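Local atomic coordinates of alpha-galactosidase (Umbelopsis vinacea, PDB entry 3A5V), a protein that probably hydrolyses terminal alpha-linked galactose from oligosaccharides and glycoconjugates, as a tetrameric, N-glycosylated alpha-galactosidase of glycoside hydrolase family 27. Residues Y110-A115 / L154-R159. Residues are numbered along the deposited sequence; the frame is centred on the assembly and turned at random.
With NAG (2-acetamido-2-deoxy-beta-D-glucopyranose), chain B.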
loop_
_atom_site.group_PDB
_atom_site.type_symbol
_atom_site.label_atom_id
_atom_site.label_comp_id
_atom_site.label_asym_id
_atom_site.label_seq_id
_atom_site.Cartn_x
_atom_site.Cartn_y
_atom_site.Cartn_z
ATOM N N TYR A 110 -21.275 15.436 16.336
ATOM C CA TYR A 110 -21.967 15.732 17.594
ATOM C C TYR A 110 -21.064 15.513 18.798
ATOM O O TYR A 110 -21.558 15.290 19.901
ATOM C CB TYR A 110 -23.222 14.840 17.749
ATOM C CG TYR A 110 -24.326 15.139 16.765
ATOM C CD1 TYR A 110 -24.259 14.668 15.453
ATOM C CD2 TYR A 110 -25.442 15.897 17.147
ATOM C CE1 TYR A 110 -25.269 14.958 14.530
ATOM C CE2 TYR A 110 -26.467 16.184 16.245
ATOM C CZ TYR A 110 -26.373 15.706 14.940
ATOM O OH TYR A 110 -27.368 15.980 14.034
ATOM N N GLU A 111 -19.747 15.586 18.597
ATOM C CA GLU A 111 -18.799 15.148 19.631
ATOM C C GLU A 111 -18.935 15.964 20.936
ATOM O O GLU A 111 -18.978 15.384 22.016
ATOM C CB GLU A 111 -17.351 15.181 19.123
ATOM C CG GLU A 111 -17.031 14.199 17.967
ATOM C CD GLU A 111 -17.318 14.772 16.568
ATOM O OE1 GLU A 111 -17.943 15.854 16.478
ATOM O OE2 GLU A 111 -16.911 14.126 15.563
ATOM N N ASP A 112 -19.003 17.292 20.832
ATOM C CA ASP A 112 -19.126 18.151 22.027
ATOM C C ASP A 112 -20.393 17.844 22.814
ATOM O O ASP A 112 -20.348 17.640 24.024
ATOM C CB ASP A 112 -19.087 19.641 21.656
ATOM C CG ASP A 112 -17.672 20.131 21.387
ATOM O OD1 ASP A 112 -16.710 19.366 21.611
ATOM O OD2 ASP A 112 -17.515 21.286 20.952
ATOM N N ILE A 113 -21.506 17.797 22.101
ATOM C CA ILE A 113 -22.815 17.498 22.677
ATOM C C ILE A 113 -22.843 16.126 23.375
ATOM O O ILE A 113 -23.316 16.012 24.513
ATOM C CB ILE A 113 -23.905 17.597 21.596
ATOM C CG1 ILE A 113 -24.137 19.087 21.245
ATOM C CG2 ILE A 113 -25.207 16.941 22.058
ATOM C CD1 ILE A 113 -24.912 19.302 19.943
ATOM N N ASP A 114 -22.333 15.096 22.705
ATOM C CA ASP A 114 -22.374 13.752 23.282
ATOM C C ASP A 114 -21.449 13.616 24.495
ATOM O O ASP A 114 -21.830 13.013 25.513
ATOM C CB ASP A 114 -22.100 12.676 22.220
ATOM C CG ASP A 114 -23.250 12.526 21.227
ATOM O OD1 ASP A 114 -24.305 13.199 21.391
ATOM O OD2 ASP A 114 -23.105 11.721 20.279
ATOM N N ALA A 115 -20.248 14.187 24.401
ATOM C CA ALA A 115 -19.316 14.171 25.533
ATOM C C ALA A 115 -19.929 14.867 26.757
ATOM O O ALA A 115 -19.785 14.395 27.890
ATOM C CB ALA A 115 -18.020 14.835 25.152
ATOM N N LEU A 154 -14.311 15.321 25.037
ATOM C CA LEU A 154 -14.205 14.724 26.375
ATOM C C LEU A 154 -13.425 15.619 27.346
ATOM O O LEU A 154 -13.890 15.923 28.452
ATOM C CB LEU A 154 -13.573 13.321 26.314
ATOM C CG LEU A 154 -14.326 12.239 25.515
ATOM C CD1 LEU A 154 -13.444 10.996 25.371
ATOM C CD2 LEU A 154 -15.667 11.886 26.158
ATOM N N ASN A 155 -12.245 16.053 26.921
ATOM C CA ASN A 155 -11.420 16.907 27.751
ATOM C C ASN A 155 -12.153 18.165 28.269
ATOM O O ASN A 155 -12.048 18.522 29.453
ATOM C CB ASN A 155 -10.151 17.311 26.982
ATOM C CG ASN A 155 -9.136 17.987 27.875
ATOM O OD1 ASN A 155 -9.102 19.217 27.948
ATOM N ND2 ASN A 155 -8.336 17.184 28.593
ATOM N N LYS A 156 -12.893 18.829 27.384
ATOM C CA LYS A 156 -13.504 20.104 27.735
ATOM C C LYS A 156 -14.647 20.015 28.739
ATOM O O LYS A 156 -15.007 21.024 29.345
ATOM C CB LYS A 156 -13.903 20.901 26.494
ATOM C CG LYS A 156 -15.093 20.383 25.711
ATOM C CD LYS A 156 -15.356 21.291 24.469
ATOM C CE LYS A 156 -14.237 21.174 23.420
ATOM N NZ LYS A 156 -14.528 21.996 22.204
ATOM N N THR A 157 -15.201 18.813 28.937
ATOM C CA THR A 157 -16.239 18.618 29.962
ATOM C C THR A 157 -15.664 18.813 31.361
ATOM O O THR A 157 -16.411 18.997 32.313
ATOM C CB THR A 157 -16.836 17.196 29.922
ATOM O OG1 THR A 157 -15.845 16.261 30.372
ATOM C CG2 THR A 157 -17.285 16.829 28.509
ATOM N N GLY A 158 -14.346 18.727 31.484
ATOM C CA GLY A 158 -13.701 18.752 32.783
ATOM C C GLY A 158 -13.787 17.442 33.553
ATOM O O GLY A 158 -13.175 17.314 34.605
ATOM N N ARG A 159 -14.537 16.459 33.045
ATOM C CA ARG A 159 -14.629 15.173 33.723
ATOM C C ARG A 159 -13.600 14.189 33.140
ATOM O O ARG A 159 -13.599 13.945 31.922
ATOM C CB ARG A 159 -16.043 14.576 33.628
ATOM C CG ARG A 159 -16.160 13.259 34.389
ATOM C CD ARG A 159 -17.553 12.608 34.346
ATOM N NE ARG A 159 -17.558 11.432 35.219
ATOM C CZ ARG A 159 -17.801 11.464 36.536
ATOM N NH1 ARG A 159 -18.068 12.613 37.133
ATOM N NH2 ARG A 159 -17.764 10.355 37.263
HETATM C C1 NAG B . -7.389 17.864 29.449
HETATM C C2 NAG B . -7.339 16.985 30.708
HETATM C C3 NAG B . -6.175 17.368 31.629
HETATM C C4 NAG B . -4.849 17.531 30.875
HETATM C C5 NAG B . -5.063 18.402 29.632
HETATM C C6 NAG B . -3.821 18.546 28.753
HETATM C C7 NAG B . -9.564 16.136 31.372
HETATM C C8 NAG B . -10.774 16.392 32.229
HETATM N N2 NAG B . -8.588 17.049 31.462
HETATM O O3 NAG B . -6.020 16.409 32.664
HETATM O O4 NAG B . -3.932 18.168 31.745
HETATM O O5 NAG B . -6.108 17.868 28.833
HETATM O O6 NAG B . -3.293 17.256 28.512
HETATM O O7 NAG B . -9.511 15.126 30.651
#
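The hydroxyl of Thr157, the residue whose methyl touches Ala115, is held twice: OG1 donates to Leu154 O at 2.8 Å and accepts from Arg159 N at 3.0 Å (N-H...O 160°), the latter closing an ST turn. These residues join two neighbouring outer helices of the beta/alpha barrel, 111-121 and 140-156, where the start of the first passes the C-terminal end of the second. OG1 lies between the backbone N and the carbonyl carbon (chi1 70°), a setting that points it back at Leu154 O, in that carbonyl's plane, and sends CG2 to within 3.5 Å of Ala115 O. Leu154 O also accepts from Thr157 N, while Gly158 leaves the helix with positive phi. Without OG1 and CG2, as with an alanine here, the turn at Gly158 is likely to be less firmly held, with Arg159 N short of its acceptor and a gap beside Ala115 O.

Ala115 CB points into the other helix, 3.7 Å from Leu154 N and 3.9 Å from the CD2 branch of Leu154; it also touches Ala153, and these small side chains let the helices come close. Leu154 also reaches inward to Leu126 of strand 125-129. At the solvent edge, the side chains of Lys156, bent at chi3 (68°), and Asp112 cross at about a right angle, and NZ faces both carboxylate oxygens: a salt bridge with weak hydrogen bonds, 3.3 Å to OD2 and 3.5 Å to OD1. Asn155 points away from this interface and carries the N-glycan on ND2; the acetamido methyl C8 of the NAG folds back to 3.5 Å from Gly158 C.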